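Local structure of putative isochorismatase (Streptomyces avermitilis, 3KL2) at residues V29-Q34 and C163-T168; G157-N162 and C185-S190; I75-I80 and D125-G130. The protein is probably a hydrolase of the isochorismatase-like cysteine hydrolase family, although its substrate has not been established. All coordinates share one frame; numbering follows the deposited sequence.

Contact 1. Residues V29-Q34 and C163-T168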
loop_
_atom_site.group_PDB
_atom_site.type_symbol
_atom_site.label_atom_id
_atom_site.label_comp_id
_atom_site.label_asym_id
_atom_site.label_seq_id
_atom_site.Cartn_x
_atom_site.Cartn_y
_atom_site.Cartn_z
ATOM N N VAL A 29 0.627 -17.200 -10.516
ATOM C CA VAL A 29 -0.433 -16.210 -10.419
ATOM C C VAL A 29 -0.956 -15.956 -11.834
ATOM O O VAL A 29 -0.204 -15.500 -12.697
ATOM C CB VAL A 29 0.085 -14.914 -9.787
ATOM C CG1 VAL A 29 -1.030 -13.946 -9.616
ATOM C CG2 VAL A 29 0.822 -15.225 -8.411
ATOM N N LEU A 30 -2.232 -16.290 -12.054
ATOM C CA LEU A 30 -2.887 -16.270 -13.367
ATOM C C LEU A 30 -3.869 -15.107 -13.494
ATOM O O LEU A 30 -4.912 -15.094 -12.843
ATOM C CB LEU A 30 -3.666 -17.567 -13.564
ATOM C CG LEU A 30 -2.794 -18.824 -13.494
ATOM C CD1 LEU A 30 -3.676 -20.096 -13.697
ATOM C CD2 LEU A 30 -1.603 -18.742 -14.524
ATOM N N ILE A 31 -3.542 -14.136 -14.336
ATOM C CA ILE A 31 -4.271 -12.893 -14.336
ATOM C C ILE A 31 -5.282 -12.940 -15.446
ATOM O O ILE A 31 -4.912 -13.006 -16.621
ATOM C CB ILE A 31 -3.373 -11.671 -14.550
ATOM C CG1 ILE A 31 -2.313 -11.586 -13.452
ATOM C CG2 ILE A 31 -4.223 -10.378 -14.562
ATOM C CD1 ILE A 31 -1.341 -10.396 -13.588
ATOM N N GLU A 32 -6.552 -12.874 -15.058
ATOM C CA GLU A 32 -7.658 -12.697 -15.979
ATOM C C GLU A 32 -7.811 -13.742 -17.090
ATOM O O GLU A 32 -8.201 -13.413 -18.225
ATOM C CB GLU A 32 -7.598 -11.287 -16.555
ATOM C CG GLU A 32 -8.159 -10.279 -15.538
ATOM C CD GLU A 32 -7.488 -8.948 -15.585
ATOM O OE1 GLU A 32 -7.370 -8.357 -14.492
ATOM O OE2 GLU A 32 -7.065 -8.524 -16.694
ATOM N N TYR A 33 -7.586 -15.014 -16.763
ATOM C CA TYR A 33 -7.917 -16.029 -17.722
ATOM C C TYR A 33 -9.421 -16.272 -17.728
ATOM O O TYR A 33 -9.859 -17.366 -17.394
ATOM C CB TYR A 33 -7.181 -17.299 -17.424
ATOM C CG TYR A 33 -5.709 -17.283 -17.761
ATOM C CD1 TYR A 33 -5.226 -17.854 -18.925
ATOM C CD2 TYR A 33 -4.797 -16.719 -16.883
ATOM C CE1 TYR A 33 -3.840 -17.879 -19.197
ATOM C CE2 TYR A 33 -3.445 -16.714 -17.158
ATOM C CZ TYR A 33 -2.975 -17.311 -18.302
ATOM O OH TYR A 33 -1.623 -17.293 -18.499
ATOM N N GLN A 34 -10.183 -15.240 -18.125
ATOM C CA GLN A 34 -11.619 -15.264 -18.127
ATOM C C GLN A 34 -12.130 -15.300 -19.557
ATOM O O GLN A 34 -11.461 -14.802 -20.454
ATOM C CB GLN A 34 -12.192 -14.021 -17.424
ATOM C CG GLN A 34 -11.991 -14.023 -15.890
ATOM C CD GLN A 34 -11.987 -12.657 -15.335
ATOM O OE1 GLN A 34 -10.939 -12.002 -15.325
ATOM N NE2 GLN A 34 -13.161 -12.162 -14.952
ATOM N N CYS A 163 -0.474 -4.309 -19.873
ATOM C CA CYS A 163 -1.370 -3.631 -18.985
ATOM C C CYS A 163 -1.299 -4.259 -17.585
ATOM O O CYS A 163 -0.328 -4.040 -16.870
ATOM C CB CYS A 163 -2.764 -3.613 -19.586
ATOM S SG CYS A 163 -3.844 -2.443 -18.737
ATOM N N CYS A 164 -2.285 -5.086 -17.248
ATOM C CA CYS A 164 -2.403 -5.768 -15.962
ATOM C C CYS A 164 -1.204 -6.672 -15.639
ATOM O O CYS A 164 -0.790 -6.749 -14.491
ATOM C CB CYS A 164 -3.703 -6.597 -15.949
ATOM S SG CYS A 164 -5.160 -5.701 -16.667
ATOM N N VAL A 165 -0.643 -7.358 -16.635
ATOM C CA VAL A 165 0.496 -8.208 -16.353
ATOM C C VAL A 165 1.693 -7.324 -16.014
ATOM O O VAL A 165 2.373 -7.509 -14.997
ATOM C CB VAL A 165 0.860 -9.177 -17.512
ATOM C CG1 VAL A 165 2.204 -9.788 -17.245
ATOM C CG2 VAL A 165 -0.211 -10.266 -17.688
ATOM N N GLU A 166 1.911 -6.306 -16.826
ATOM C CA GLU A 166 3.019 -5.432 -16.536
ATOM C C GLU A 166 2.836 -4.677 -15.209
ATOM O O GLU A 166 3.805 -4.474 -14.486
ATOM C CB GLU A 166 3.268 -4.489 -17.680
ATOM C CG GLU A 166 4.710 -4.062 -17.753
ATOM C CD GLU A 166 4.997 -3.111 -18.893
ATOM O OE1 GLU A 166 4.750 -3.499 -20.031
ATOM O OE2 GLU A 166 5.484 -1.993 -18.642
ATOM N N SER A 167 1.607 -4.265 -14.889
ATOM C CA SER A 167 1.388 -3.511 -13.652
ATOM C C SER A 167 1.665 -4.355 -12.405
ATOM O O SER A 167 2.286 -3.883 -11.450
ATOM C CB SER A 167 -0.003 -2.982 -13.577
ATOM O OG SER A 167 -0.136 -1.941 -14.473
ATOM N N THR A 168 1.206 -5.602 -12.446
ATOM C CA THR A 168 1.450 -6.541 -11.407
ATOM C C THR A 168 2.932 -6.891 -11.238
ATOM O O THR A 168 3.387 -7.098 -10.145
ATOM C CB THR A 168 0.665 -7.796 -11.712
ATOM O OG1 THR A 168 -0.732 -7.461 -11.791
ATOM C CG2 THR A 168 0.929 -8.913 -10.625
#

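Contact 2. Residues G157-N162 and C185-S190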
loop_
_atom_site.group_PDB
_atom_site.type_symbol
_atom_site.label_atom_id
_atom_site.label_comp_id
_atom_site.label_asym_id
_atom_site.label_seq_id
_atom_site.Cartn_x
_atom_site.Cartn_y
_atom_site.Cartn_z
ATOM N N GLY A 157 1.428 -14.978 -15.412
ATOM C CA GLY A 157 0.882 -15.219 -16.708
ATOM C C GLY A 157 -0.451 -14.511 -16.814
ATOM O O GLY A 157 -1.024 -14.129 -15.781
ATOM N N GLY A 158 -0.918 -14.336 -18.070
ATOM C CA GLY A 158 -2.254 -13.894 -18.380
ATOM C C GLY A 158 -2.315 -12.661 -19.251
ATOM O O GLY A 158 -1.506 -12.471 -20.166
ATOM N N PHE A 159 -3.285 -11.810 -18.937
ATOM C CA PHE A 159 -3.674 -10.700 -19.794
ATOM C C PHE A 159 -3.700 -9.424 -18.955
ATOM O O PHE A 159 -3.885 -9.492 -17.718
ATOM C CB PHE A 159 -5.110 -10.900 -20.269
ATOM C CG PHE A 159 -5.351 -12.135 -21.094
ATOM C CD1 PHE A 159 -5.365 -12.057 -22.482
ATOM C CD2 PHE A 159 -5.640 -13.339 -20.491
ATOM C CE1 PHE A 159 -5.654 -13.150 -23.252
ATOM C CE2 PHE A 159 -5.935 -14.437 -21.233
ATOM C CZ PHE A 159 -5.933 -14.354 -22.636
ATOM N N LEU A 160 -3.460 -8.257 -19.554
ATOM C CA LEU A 160 -2.779 -8.078 -20.819
ATOM C C LEU A 160 -1.308 -7.860 -20.581
ATOM O O LEU A 160 -0.941 -7.100 -19.673
ATOM C CB LEU A 160 -3.292 -6.846 -21.526
ATOM C CG LEU A 160 -4.747 -6.906 -21.963
ATOM C CD1 LEU A 160 -5.294 -5.478 -22.156
ATOM C CD2 LEU A 160 -4.877 -7.767 -23.197
ATOM N N THR A 161 -0.480 -8.443 -21.456
ATOM C CA THR A 161 0.963 -8.275 -21.424
ATOM C C THR A 161 1.449 -6.891 -20.997
ATOM O O THR A 161 2.278 -6.811 -20.112
ATOM C CB THR A 161 1.546 -8.465 -22.787
ATOM O OG1 THR A 161 1.186 -9.754 -23.274
ATOM C CG2 THR A 161 3.068 -8.312 -22.730
ATOM N N ASN A 162 0.969 -5.817 -21.647
ATOM C CA ASN A 162 1.470 -4.473 -21.325
ATOM C C ASN A 162 0.590 -3.693 -20.373
ATOM O O ASN A 162 0.894 -2.543 -20.070
ATOM C CB ASN A 162 1.765 -3.628 -22.588
ATOM C CG ASN A 162 0.557 -3.493 -23.485
ATOM O OD1 ASN A 162 -0.193 -4.449 -23.682
ATOM N ND2 ASN A 162 0.330 -2.299 -23.983
ATOM N N CYS A 185 3.175 -17.169 -22.022
ATOM C CA CYS A 185 1.836 -17.379 -21.404
ATOM C C CYS A 185 1.143 -16.062 -21.137
ATOM O O CYS A 185 0.380 -15.919 -20.195
ATOM C CB CYS A 185 1.940 -18.156 -20.108
ATOM S SG CYS A 185 2.593 -19.780 -20.262
ATOM N N VAL A 186 1.423 -15.076 -21.962
ATOM C CA VAL A 186 0.758 -13.803 -21.843
ATOM C C VAL A 186 0.312 -13.335 -23.220
ATOM O O VAL A 186 0.842 -13.818 -24.217
ATOM C CB VAL A 186 1.671 -12.743 -21.184
ATOM C CG1 VAL A 186 2.025 -13.168 -19.742
ATOM C CG2 VAL A 186 2.876 -12.489 -22.022
ATOM N N ALA A 187 -0.644 -12.409 -23.271
ATOM C CA ALA A 187 -1.143 -11.869 -24.525
ATOM C C ALA A 187 -1.621 -10.431 -24.360
ATOM O O ALA A 187 -1.925 -9.979 -23.252
ATOM C CB ALA A 187 -2.276 -12.764 -25.130
ATOM N N ALA A 188 -1.664 -9.724 -25.491
ATOM C CA ALA A 188 -2.035 -8.340 -25.547
ATOM C C ALA A 188 -2.914 -8.116 -26.754
ATOM O O ALA A 188 -3.225 -9.045 -27.494
ATOM C CB ALA A 188 -0.799 -7.492 -25.665
ATOM N N THR A 189 -3.296 -6.863 -26.955
ATOM C CA THR A 189 -4.169 -6.520 -28.038
ATOM C C THR A 189 -3.373 -6.278 -29.335
ATOM O O THR A 189 -3.953 -6.045 -30.373
ATOM C CB THR A 189 -5.015 -5.267 -27.671
ATOM O OG1 THR A 189 -4.143 -4.188 -27.306
ATOM C CG2 THR A 189 -5.941 -5.560 -26.504
ATOM N N SER A 190 -2.047 -6.304 -29.262
ATOM C CA SER A 190 -1.214 -6.082 -30.425
ATOM C C SER A 190 0.074 -6.844 -30.240
ATOM O O SER A 190 0.635 -6.852 -29.167
ATOM C CB SER A 190 -0.937 -4.584 -30.645
ATOM O OG SER A 190 0.424 -4.335 -30.997
#

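Contact 3. Residues I75-I80 and D125-G130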
loop_
_atom_site.group_PDB
_atom_site.type_symbol
_atom_site.label_atom_id
_atom_site.label_comp_id
_atom_site.label_asym_id
_atom_site.label_seq_id
_atom_site.Cartn_x
_atom_site.Cartn_y
_atom_site.Cartn_z
ATOM N N ILE A 75 -1.479 -22.468 -7.024
ATOM C CA ILE A 75 -1.974 -21.798 -8.194
ATOM C C ILE A 75 -2.945 -20.752 -7.663
ATOM O O ILE A 75 -3.841 -21.096 -6.932
ATOM C CB ILE A 75 -2.728 -22.789 -9.085
ATOM C CG1 ILE A 75 -1.877 -24.059 -9.368
ATOM C CG2 ILE A 75 -3.164 -22.147 -10.349
ATOM C CD1 ILE A 75 -0.457 -23.834 -9.934
ATOM N N MET A 76 -2.765 -19.484 -8.021
ATOM C CA MET A 76 -3.638 -18.388 -7.582
ATOM C C MET A 76 -4.285 -17.676 -8.783
ATOM O O MET A 76 -3.567 -17.157 -9.614
ATOM C CB MET A 76 -2.795 -17.379 -6.847
ATOM C CG MET A 76 -2.165 -17.926 -5.573
ATOM S SD MET A 76 -1.429 -16.649 -4.591
ATOM C CE MET A 76 -0.747 -17.722 -3.361
ATOM N N HIS A 77 -5.622 -17.630 -8.865
ATOM C CA HIS A 77 -6.321 -17.007 -9.995
ATOM C C HIS A 77 -6.742 -15.605 -9.639
ATOM O O HIS A 77 -7.279 -15.362 -8.564
ATOM C CB HIS A 77 -7.610 -17.784 -10.347
ATOM C CG HIS A 77 -7.396 -19.206 -10.784
ATOM N ND1 HIS A 77 -7.082 -19.548 -12.083
ATOM C CD2 HIS A 77 -7.527 -20.375 -10.107
ATOM C CE1 HIS A 77 -7.011 -20.866 -12.180
ATOM N NE2 HIS A 77 -7.276 -21.392 -10.997
ATOM N N ALA A 78 -6.579 -14.683 -10.581
ATOM C CA ALA A 78 -6.845 -13.279 -10.326
ATOM C C ALA A 78 -7.757 -12.768 -11.408
ATOM O O ALA A 78 -7.312 -12.142 -12.348
ATOM C CB ALA A 78 -5.554 -12.484 -10.257
ATOM N N PRO A 79 -9.061 -13.059 -11.283
ATOM C CA PRO A 79 -10.048 -12.579 -12.226
ATOM C C PRO A 79 -10.455 -11.180 -11.874
ATOM O O PRO A 79 -10.359 -10.791 -10.722
ATOM C CB PRO A 79 -11.214 -13.555 -12.032
ATOM C CG PRO A 79 -11.191 -13.870 -10.593
ATOM C CD PRO A 79 -9.677 -13.855 -10.218
ATOM N N ILE A 80 -10.886 -10.407 -12.848
ATOM C CA ILE A 80 -11.427 -9.082 -12.570
ATOM C C ILE A 80 -12.944 -9.160 -12.806
ATOM O O ILE A 80 -13.368 -9.786 -13.784
ATOM C CB ILE A 80 -10.721 -8.043 -13.463
ATOM C CG1 ILE A 80 -11.165 -6.619 -13.134
ATOM C CG2 ILE A 80 -11.014 -8.263 -14.915
ATOM C CD1 ILE A 80 -10.684 -5.583 -14.163
ATOM N N ASP A 125 -6.829 -24.596 -5.116
ATOM C CA ASP A 125 -6.470 -23.378 -5.812
ATOM C C ASP A 125 -7.079 -22.179 -5.081
ATOM O O ASP A 125 -8.239 -22.228 -4.640
ATOM C CB ASP A 125 -7.053 -23.373 -7.205
ATOM C CG ASP A 125 -6.324 -24.285 -8.171
ATOM O OD1 ASP A 125 -5.411 -25.073 -7.788
ATOM O OD2 ASP A 125 -6.704 -24.195 -9.366
ATOM N N ILE A 126 -6.299 -21.097 -5.014
ATOM C CA ILE A 126 -6.735 -19.868 -4.381
ATOM C C ILE A 126 -7.305 -18.973 -5.464
ATOM O O ILE A 126 -6.739 -18.869 -6.545
ATOM C CB ILE A 126 -5.531 -19.208 -3.636
ATOM C CG1 ILE A 126 -5.139 -20.070 -2.426
ATOM C CG2 ILE A 126 -5.819 -17.770 -3.237
ATOM C CD1 ILE A 126 -3.685 -19.839 -1.927
ATOM N N VAL A 127 -8.442 -18.363 -5.200
ATOM C CA VAL A 127 -9.036 -17.408 -6.122
ATOM C C VAL A 127 -8.968 -16.050 -5.419
ATOM O O VAL A 127 -9.687 -15.805 -4.459
ATOM C CB VAL A 127 -10.485 -17.812 -6.560
ATOM C CG1 VAL A 127 -11.168 -16.735 -7.418
ATOM C CG2 VAL A 127 -10.472 -19.145 -7.357
ATOM N N ILE A 128 -8.048 -15.205 -5.891
ATOM C CA ILE A 128 -7.807 -13.847 -5.373
ATOM C C ILE A 128 -9.029 -12.987 -5.569
ATOM O O ILE A 128 -9.619 -13.014 -6.638
ATOM C CB ILE A 128 -6.587 -13.224 -6.149
ATOM C CG1 ILE A 128 -5.315 -14.030 -5.843
ATOM C CG2 ILE A 128 -6.405 -11.756 -5.866
ATOM C CD1 ILE A 128 -5.071 -14.459 -4.323
ATOM N N GLU A 129 -9.402 -12.214 -4.567
ATOM C CA GLU A 129 -10.607 -11.409 -4.615
ATOM C C GLU A 129 -10.341 -9.926 -4.538
ATOM O O GLU A 129 -9.376 -9.481 -3.923
ATOM C CB GLU A 129 -11.495 -11.720 -3.414
ATOM C CG GLU A 129 -11.920 -13.196 -3.244
ATOM C CD GLU A 129 -12.498 -13.481 -1.828
ATOM O OE1 GLU A 129 -12.795 -14.659 -1.556
ATOM O OE2 GLU A 129 -12.664 -12.544 -0.984
ATOM N N GLY A 130 -11.255 -9.156 -5.084
ATOM C CA GLY A 130 -11.187 -7.737 -5.005
ATOM C C GLY A 130 -10.881 -7.042 -6.342
ATOM O O GLY A 130 -11.221 -5.864 -6.470
HETATM O O HOH W 1 -9.796 -10.644 -8.075
#

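Contact 1. Residues V29-Q34 and C163-T168
Ile31 and Thr168 meet tip to tip, and this is the tight half of the contact between the end of strand 26-31 and the N-terminal part of helix 164-174. An extended chain (chi2 179°) carries Ile31 CD1 to 3.5 Å from Thr168 OG1 and 3.8 Å from Thr168 CB. The hydroxyl is already committed: Thr168 OG1 donates to Cys164 O at 2.8 Å, and Thr168 N donates to the same oxygen, so two bonds grip one carbonyl. Thr136 gives the hydroxyl a further hydrogen-bond partner.

Around this point the packing is looser. Ile31 CG2 stays 4.1 Å from Cys164 CB, and Ile31 CD1 lies 4.3 Å from Val165 CG2. The segment axes remain 9.9 Å apart, with side chains bridging the space and no clear hydrogen bond between the segments.

The polar side is formed by Glu32, whose bent chain brings OE2 to 3.4 Å from Cys164 SG. Its other oxygen, OE1, forms a salt bridge with Lys131. Glu32, Lys131 and Cys164 resemble the Asp-Lys-Cys triad of related cysteine hydrolases, with glutamate where those enzymes commonly carry aspartate; this is consistent with Cys164 being the nucleophile, as in relatives.

Contact 2. Residues G157-N162 and C185-S190
Thr161, with its OG1 set beside its own backbone N (chi1 -57°), brings that hydroxyl close to Val186 and the Ala187 carbonyl. In Val186 a chi1 of -63° sets CG1 beside the backbone N and so leaves CG2 between N and the carbonyl carbon, which places CG2 3.5 Å from Thr161 OG1 and lays CG1 3.6 Å from Gly158 N. Thr161 OG1 hydrogen-bonds His194 ND1, from helix 191-205.

Beneath these side chains the backbones run as a short parallel pair. Gly158 N donates to Cys185 O at 3.0 Å, and Ala187 N donates back to Gly158 O at 3.2 Å. The latter oxygen also receives a CA-H...O contact from Val186 CA at 3.1 Å. Beyond Gly158 the regular pairing gives way: the peptide before Leu160 is cis, and the chain bends so that Thr161 N reaches Ala187 O at 2.8 Å, from well above the carbonyl plane. A non-proline cis peptide shortly before the cysteine helix is a familiar feature of isochorismatase-like hydrolases. Leu160 CD2 then packs 3.7 Å from Ala188 CA, while on the Phe159 side of the sheet the methyl of Ala187 touches the ring at CE1, 3.9 Å away. Asn162 extends the contact to the second subunit, where its ND2 bonds Asp201 of that neighbouring chain.

The two strands belong to the beta-alpha-beta unit 153-159, 164-174 and 178-187. Strand 26-31 hydrogen-bonds Gly157 and Phe159 on the other flank of 153-159. Phe159 stacks on Phe37 and packs with helix 45-55, whereas Thr161 and Val186 meet helix 191-205.

Contact 3. Residues I75-I80 and D125-G130
A parallel strand pair at one edge of the chain's central sheet sets Met76 beside Ile126 and His77 beside Val127. His77 bonds with the residues before and after its partner Val127: His77 N donates to Ile126 O at 2.9 Å, and Ile128 N donates to His77 O at 2.8 Å. Ile126 N, bonded to Ile75 O at 3.1 Å, completes the register.

The Asp125 carboxylate has its stronger partner in Arg69, which forms a salt bridge with OD2. The His77 ring adds a longer, secondary bond to the same oxygen, NE2 to Asp125 OD2 at 3.3 Å. The oxygen lies near the ring plane, but the two flat groups are turned 50° apart and OD2 is approached on its anti side, 35° out of the carboxylate plane. Val122 N also bonds it, so three donors converge on OD2.

On the other face Met76 and Ile126 run side by side, Met76 CE resting 3.9 Å from Ile126 CD1. Past the strands, one water donates to Pro79 O at 2.7 Å and to Ile128 O at 2.8 Å, bridging the two segments where they diverge.

Strand 26-31 borders 75-78 across the sheet, and helix 142-149 covers Met76, Ile126 and Ile128.

How the contacts relate
Along the chain, residues 29-34 on the first strand open contact 1, which stays open longest. Within that span, 75-80 and 125-130 pair to close contact 3. Segment 157-162 then opens contact 2 just before 163-168 closes contact 1, and 185-190 closes contact 2 afterwards, so contacts 1 and 2 cross whereas contact 3 precedes contact 2. Strand 26-31 is the shared element: it lies between 75-78 and 153-159, with probable hydrogen bonds from Ala78 N to Leu30 O and from Ile31 N to Gly157 O. Contacts 2 and 3 sit on opposite sides of the chain's centre, about 17 Å apart centre to centre, joined through contact 1.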